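Local coordinates for nucleoprotein (Schmallenberg virus, PDB 4JNG) that encapsidates the viral genomic RNA, protecting it from nucleases in a helical nucleocapsid that serves as template for transcription and replication, at residues H55-Q59 with P60-L64; Q33-N36 with F37-R41. All blocks are in the same frame, centred on the assembly; numbering follows the deposited sequence.

Interaction 1 of 2, residues H55-Q59 with P60-L64; sequences HKTAQ and PSVDL
The flat amide of Q59 meets V62 and T57 with one and the same face: V62 CG2 lies on that side but displaced toward the aliphatic part of the chain, while T57 CG2 stands almost squarely over the amide. The approach of T57 CG2 to Q59 CD, 3.2 Å, is shorter than a normal carbon-carbon contact, which leaves the exact placement of the amide doubtful. The closest touch to the valine is made by methylene CG of Q59, 3.5 Å from V62 CG2, and the two side chains cross at about a right angle. The first torsion of the glutamine tucks CG between the backbone N and the carbonyl carbon (chi1 41°), next to V62 CG2 and within 3.5 Å of S61 O; a bend at chi2 then sets the direction of the amide. T57 CG2 and V62 CG2 are 4.3 Å apart. F5 of the second subunit packs on T57, Q59 and V62, adding an aromatic group from its N-terminal arm. P60, at the corner, packs on Y81 and N84.

No hydrogen bond passes between 55-59 and 60-64. T57 OG1 instead bonds back to V53 O in helix 47-56, and N75 ND2 makes weak bonds to T57 O and Q59 O. The turn thus rests on methyl and methylene packing, its named polar atoms finding partners outside it, and offers another subunit an apolar seat, consistent with the oligomerizing role of the N-terminus.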
ATOM      1  N   HIS B  55      13.874 -10.265   2.336  1.00  8.91           N
ATOM      2  CA  HIS B  55      12.566  -9.749   2.719  1.00  9.64           C
ATOM      3  C   HIS B  55      11.442 -10.765   2.496  1.00 10.65           C
ATOM      4  O   HIS B  55      10.438 -10.746   3.213  1.00 12.12           O
ATOM      5  CB  HIS B  55      12.262  -8.455   1.960  1.00 10.50           C
ATOM      6  CG  HIS B  55      10.893  -7.923   2.219  1.00 12.54           C
ATOM      7  ND1 HIS B  55      10.630  -6.976   3.186  1.00 14.55           N
ATOM      8  CD2 HIS B  55       9.698  -8.237   1.665  1.00 14.30           C
ATOM      9  CE1 HIS B  55       9.337  -6.719   3.206  1.00 16.07           C
ATOM     10  NE2 HIS B  55       8.747  -7.473   2.295  1.00 16.34           N
ATOM     11  N   LYS B  56      11.614 -11.642   1.509  1.00 11.10           N
ATOM     12  CA  LYS B  56      10.631 -12.675   1.196  1.00 11.41           C
ATOM     13  C   LYS B  56      11.055 -14.081   1.655  1.00 10.39           C
ATOM     14  O   LYS B  56      10.342 -15.062   1.403  1.00 10.50           O
ATOM     15  CB  LYS B  56      10.302 -12.654  -0.308  1.00 13.38           C
ATOM     16  CG  LYS B  56      11.156 -13.547  -1.206  1.00 15.74           C
ATOM     17  CD  LYS B  56      10.947 -13.207  -2.680  1.00 17.47           C
ATOM     18  CE  LYS B  56      10.895 -14.454  -3.553  1.00 17.61           C
ATOM     19  NZ  LYS B  56      12.143 -15.257  -3.464  1.00 18.47           N
ATOM     20  N   THR B  57      12.186 -14.179   2.353  1.00  8.69           N
ATOM     21  CA  THR B  57      12.726 -15.480   2.743  1.00  8.22           C
ATOM     22  C   THR B  57      12.542 -15.739   4.232  1.00  9.17           C
ATOM     23  O   THR B  57      12.943 -14.928   5.064  1.00  9.86           O
ATOM     24  CB  THR B  57      14.214 -15.597   2.366  1.00  7.29           C
ATOM     25  OG1 THR B  57      14.353 -15.387   0.961  1.00  7.53           O
ATOM     26  CG2 THR B  57      14.755 -16.961   2.726  1.00  7.44           C
ATOM     27  N   ALA B  58      11.957 -16.893   4.553  1.00 10.85           N
ATOM     28  CA  ALA B  58      11.537 -17.202   5.916  1.00 13.35           C
ATOM     29  C   ALA B  58      12.480 -18.175   6.612  1.00 14.62           C
ATOM     30  O   ALA B  58      12.053 -19.209   7.126  1.00 13.71           O
ATOM     31  CB  ALA B  58      10.111 -17.745   5.916  1.00 15.63           C
ATOM     32  N   GLN B  59      13.768 -17.843   6.616  1.00 14.93           N
ATOM     33  CA  GLN B  59      14.691 -18.416   7.594  1.00 14.28           C
ATOM     34  C   GLN B  59      15.433 -17.276   8.266  1.00  9.48           C
ATOM     35  O   GLN B  59      15.846 -16.328   7.602  1.00 10.11           O
ATOM     36  CB  GLN B  59      15.680 -19.417   6.989  1.00 19.35           C
ATOM     37  CG  GLN B  59      16.255 -19.029   5.643  1.00 22.90           C
ATOM     38  CD  GLN B  59      15.434 -19.556   4.489  1.00 23.18           C
ATOM     39  OE1 GLN B  59      14.208 -19.650   4.579  1.00 25.30           O
ATOM     40  NE2 GLN B  59      16.099 -19.887   3.388  1.00 27.10           N
ATOM     41  N   PRO B  60      15.585 -17.354   9.596  1.00  6.28           N
ATOM     42  CA  PRO B  60      16.201 -16.265  10.339  1.00  5.64           C
ATOM     43  C   PRO B  60      17.682 -16.049  10.021  1.00  5.95           C
ATOM     44  O   PRO B  60      18.234 -15.034  10.439  1.00  5.18           O
ATOM     45  CB  PRO B  60      16.019 -16.694  11.795  1.00  5.41           C
ATOM     46  CG  PRO B  60      15.930 -18.183  11.731  1.00  5.57           C
ATOM     47  CD  PRO B  60      15.140 -18.440  10.490  1.00  5.74           C
ATOM     48  N   SER B  61      18.320 -16.992   9.316  1.00  6.48           N
ATOM     49  CA  SER B  61      19.669 -16.766   8.803  1.00  6.66           C
ATOM     50  C   SER B  61      19.898 -17.491   7.467  1.00  7.19           C
ATOM     51  O   SER B  61      19.347 -18.576   7.231  1.00  9.27           O
ATOM     52  CB  SER B  61      20.730 -17.133   9.853  1.00  6.68           C
ATOM     53  OG  SER B  61      21.128 -18.492   9.773  1.00  7.56           O
ATOM     54  N   VAL B  62      20.685 -16.869   6.595  1.00  6.08           N
ATOM     55  CA  VAL B  62      20.812 -17.313   5.214  1.00  6.27           C
ATOM     56  C   VAL B  62      22.248 -17.192   4.723  1.00  6.37           C
ATOM     57  O   VAL B  62      22.921 -16.184   4.956  1.00  6.57           O
ATOM     58  CB  VAL B  62      19.913 -16.488   4.265  1.00  6.73           C
ATOM     59  CG1 VAL B  62      19.923 -17.082   2.866  1.00  7.38           C
ATOM     60  CG2 VAL B  62      18.486 -16.445   4.786  1.00  7.13           C
ATOM     61  N   ASP B  63      22.689 -18.221   4.018  1.00  6.35           N
ATOM     62  CA  ASP B  63      23.996 -18.236   3.375  1.00  5.96           C
ATOM     63  C   ASP B  63      23.920 -17.552   2.011  1.00  5.42           C
ATOM     64  O   ASP B  63      23.322 -18.083   1.082  1.00  5.58           O
ATOM     65  CB  ASP B  63      24.476 -19.681   3.222  1.00  6.48           C
ATOM     66  CG  ASP B  63      25.052 -20.253   4.508  1.00  7.97           C
ATOM     67  OD1 ASP B  63      24.888 -19.641   5.586  1.00  8.53           O
ATOM     68  OD2 ASP B  63      25.701 -21.322   4.445  1.00  9.59           O
ATOM     69  N   LEU B  64      24.512 -16.365   1.891  1.00  5.13           N
ATOM     70  CA  LEU B  64      24.525 -15.647   0.617  1.00  5.10           C
ATOM     71  C   LEU B  64      25.912 -15.666   0.006  1.00  5.37           C
ATOM     72  O   LEU B  64      26.902 -15.489   0.708  1.00  5.30           O
ATOM     73  CB  LEU B  64      24.086 -14.202   0.814  1.00  5.06           C
ATOM     74  CG  LEU B  64      22.646 -13.982   1.261  1.00  5.10           C
ATOM     75  CD1 LEU B  64      22.364 -12.491   1.278  1.00  5.11           C
ATOM     76  CD2 LEU B  64      21.670 -14.702   0.341  1.00  5.13           C
TER

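Interaction 2 of 2, residues Q33-N36 with F37-R41; sequences QQLN and FGVAR
N36 and V39 meet with their side chains crossed at about a right angle, the asparagine amide reaching over the first turn of helix 37-45 and the valine rising against it. N36 is the N-cap. Its CG lies between the backbone N and the carbonyl carbon (chi1 58°), which folds the amide back over the helix start. OD1 then receives V39 N at 3.1 Å with a fairly bent N-H...O angle of 147°; the donor sits well above the carbonyl plane of the amide. A second, weak bond comes from G38 N, 2.9 Å from OD1. The other end of the amide lies alongside the valine, ND2 being 3.6 Å from V39 CG2.

The backbone carbonyl of N36 opens the helical pattern: A40 N bonds to N36 O at 3.2 Å, and V39 N adds a weak bond to the same oxygen. V39 divides its two methyls. CG2 touches the cap, whereas CG1, anti to the backbone N, meets L35 CD2 at 4.3 Å. Beyond this pair, L35 packs on F71 and V39 on V69, both of strand 69-74. F37 points its ring elsewhere, into helices 93-110 and 112-121, against T107, A118 and Q121.

N36 thus supplies acceptors to three N-H groups of the first turn: G38 N, weakly, through OD1, A40 N through O, and V39 N, which OD1 and O share. An oxygen placed there probably also interacts favourably with the positive end of the helix dipole.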
ATOM      1  N   GLN B  33      40.629 -13.133   4.388  1.00  6.07           N
ATOM      2  CA  GLN B  33      41.513 -13.783   3.416  1.00  7.19           C
ATOM      3  C   GLN B  33      40.795 -14.068   2.105  1.00  6.90           C
ATOM      4  O   GLN B  33      41.446 -14.319   1.099  1.00  8.52           O
ATOM      5  CB  GLN B  33      42.099 -15.082   3.978  1.00  9.27           C
ATOM      6  CG  GLN B  33      42.986 -14.884   5.199  1.00 12.29           C
ATOM      7  CD  GLN B  33      44.219 -14.060   4.893  1.00 14.95           C
ATOM      8  OE1 GLN B  33      44.212 -12.837   5.035  1.00 17.87           O
ATOM      9  NE2 GLN B  33      45.282 -14.722   4.454  1.00 17.70           N
ATOM     10  N   GLN B  34      39.462 -14.027   2.113  1.00  5.42           N
ATOM     11  CA  GLN B  34      38.686 -14.324   0.913  1.00  5.08           C
ATOM     12  C   GLN B  34      38.248 -13.092   0.131  1.00  4.96           C
ATOM     13  O   GLN B  34      37.689 -13.218  -0.960  1.00  4.71           O
ATOM     14  CB  GLN B  34      37.450 -15.145   1.265  1.00  5.31           C
ATOM     15  CG  GLN B  34      37.738 -16.439   2.002  1.00  6.14           C
ATOM     16  CD  GLN B  34      36.485 -17.226   2.336  1.00  5.76           C
ATOM     17  OE1 GLN B  34      36.250 -17.566   3.496  1.00  9.32           O
ATOM     18  NE2 GLN B  34      35.665 -17.511   1.329  1.00  7.86           N
ATOM     19  N   LEU B  35      38.471 -11.898   0.676  1.00  5.07           N
ATOM     20  CA  LEU B  35      37.953 -10.691   0.038  1.00  5.00           C
ATOM     21  C   LEU B  35      38.851 -10.191  -1.086  1.00  5.00           C
ATOM     22  O   LEU B  35      40.073 -10.266  -1.005  1.00  5.11           O
ATOM     23  CB  LEU B  35      37.768  -9.582   1.061  1.00  5.09           C
ATOM     24  CG  LEU B  35      36.729  -9.873   2.132  1.00  5.33           C
ATOM     25  CD1 LEU B  35      36.824  -8.801   3.193  1.00  5.83           C
ATOM     26  CD2 LEU B  35      35.333  -9.950   1.532  1.00  5.14           C
ATOM     27  N   ASN B  36      38.215  -9.693  -2.137  1.00  5.00           N
ATOM     28  CA  ASN B  36      38.886  -8.926  -3.176  1.00  5.01           C
ATOM     29  C   ASN B  36      37.867  -7.953  -3.747  1.00  4.89           C
ATOM     30  O   ASN B  36      36.690  -8.047  -3.425  1.00  4.64           O
ATOM     31  CB  ASN B  36      39.455  -9.837  -4.268  1.00  5.25           C
ATOM     32  CG  ASN B  36      38.398 -10.693  -4.928  1.00  5.67           C
ATOM     33  OD1 ASN B  36      37.565 -10.203  -5.688  1.00  5.50           O
ATOM     34  ND2 ASN B  36      38.433 -11.990  -4.647  1.00  6.75           N
ATOM     35  N   PHE B  37      38.311  -7.047  -4.609  1.00  4.95           N
ATOM     36  CA  PHE B  37      37.437  -6.012  -5.149  1.00  4.96           C
ATOM     37  C   PHE B  37      36.323  -6.539  -6.051  1.00  5.08           C
ATOM     38  O   PHE B  37      35.306  -5.872  -6.216  1.00  5.61           O
ATOM     39  CB  PHE B  37      38.250  -4.949  -5.898  1.00  5.06           C
ATOM     40  CG  PHE B  37      39.207  -4.168  -5.030  1.00  5.28           C
ATOM     41  CD1 PHE B  37      39.067  -4.115  -3.651  1.00  5.58           C
ATOM     42  CD2 PHE B  37      40.238  -3.448  -5.613  1.00  5.57           C
ATOM     43  CE1 PHE B  37      39.943  -3.382  -2.873  1.00  6.25           C
ATOM     44  CE2 PHE B  37      41.116  -2.715  -4.835  1.00  6.19           C
ATOM     45  CZ  PHE B  37      40.969  -2.680  -3.467  1.00  6.70           C
ATOM     46  N   GLY B  38      36.512  -7.714  -6.645  1.00  5.12           N
ATOM     47  CA  GLY B  38      35.450  -8.354  -7.431  1.00  5.00           C
ATOM     48  C   GLY B  38      34.308  -8.795  -6.533  1.00  4.96           C
ATOM     49  O   GLY B  38      33.131  -8.679  -6.889  1.00  4.79           O
ATOM     50  N   VAL B  39      34.660  -9.321  -5.367  1.00  5.00           N
ATOM     51  CA  VAL B  39      33.664  -9.773  -4.409  1.00  5.20           C
ATOM     52  C   VAL B  39      32.859  -8.576  -3.902  1.00  5.07           C
ATOM     53  O   VAL B  39      31.630  -8.651  -3.812  1.00  5.58           O
ATOM     54  CB  VAL B  39      34.312 -10.536  -3.234  1.00  5.72           C
ATOM     55  CG1 VAL B  39      33.288 -10.848  -2.159  1.00  5.77           C
ATOM     56  CG2 VAL B  39      34.951 -11.823  -3.737  1.00  7.26           C
ATOM     57  N   ALA B  40      33.538  -7.473  -3.592  1.00  5.04           N
ATOM     58  CA  ALA B  40      32.840  -6.265  -3.137  1.00  5.11           C
ATOM     59  C   ALA B  40      32.057  -5.634  -4.285  1.00  5.46           C
ATOM     60  O   ALA B  40      30.987  -5.073  -4.069  1.00  5.83           O
ATOM     61  CB  ALA B  40      33.808  -5.259  -2.535  1.00  4.99           C
ATOM     62  N   ARG B  41      32.585  -5.733  -5.502  1.00  5.42           N
ATOM     63  CA  ARG B  41      31.883  -5.214  -6.673  1.00  5.26           C
ATOM     64  C   ARG B  41      30.512  -5.863  -6.825  1.00  5.02           C
ATOM     65  O   ARG B  41      29.530  -5.201  -7.151  1.00  5.05           O
ATOM     66  CB  ARG B  41      32.695  -5.462  -7.948  1.00  5.59           C
ATOM     67  CG  ARG B  41      31.879  -5.269  -9.214  1.00  6.36           C
ATOM     68  CD  ARG B  41      32.621  -5.666 -10.480  1.00  7.71           C
ATOM     69  NE  ARG B  41      31.702  -5.540 -11.602  1.00  8.27           N
ATOM     70  CZ  ARG B  41      31.388  -4.398 -12.204  1.00  8.78           C
ATOM     71  NH1 ARG B  41      31.935  -3.243 -11.830  1.00  9.48           N
ATOM     72  NH2 ARG B  41      30.520  -4.417 -13.203  1.00  9.62           N
TER

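Overall arrangement
Interaction 2 comes first along the chain, at the start of helix 37-45; helix 47-56 follows, and interaction 1 follows on from that helix and leads into strand 61-66. Their centres are about 22 Å apart and their nearest atoms about 8 Å, so they do not touch. The two-stranded antiparallel sheet connects them: strand 61-66, entered through interaction 1, pairs with strand 69-74, on which L35 and V39 of interaction 2 pack. F5 of the second subunit packs on the 55-64 turn, whereas on the interaction 2 side only R41 meets that subunit, bonded to its RNA-binding Q12. This is consistent with a surface that receives a neighbour's N-terminal arm in the tetramer.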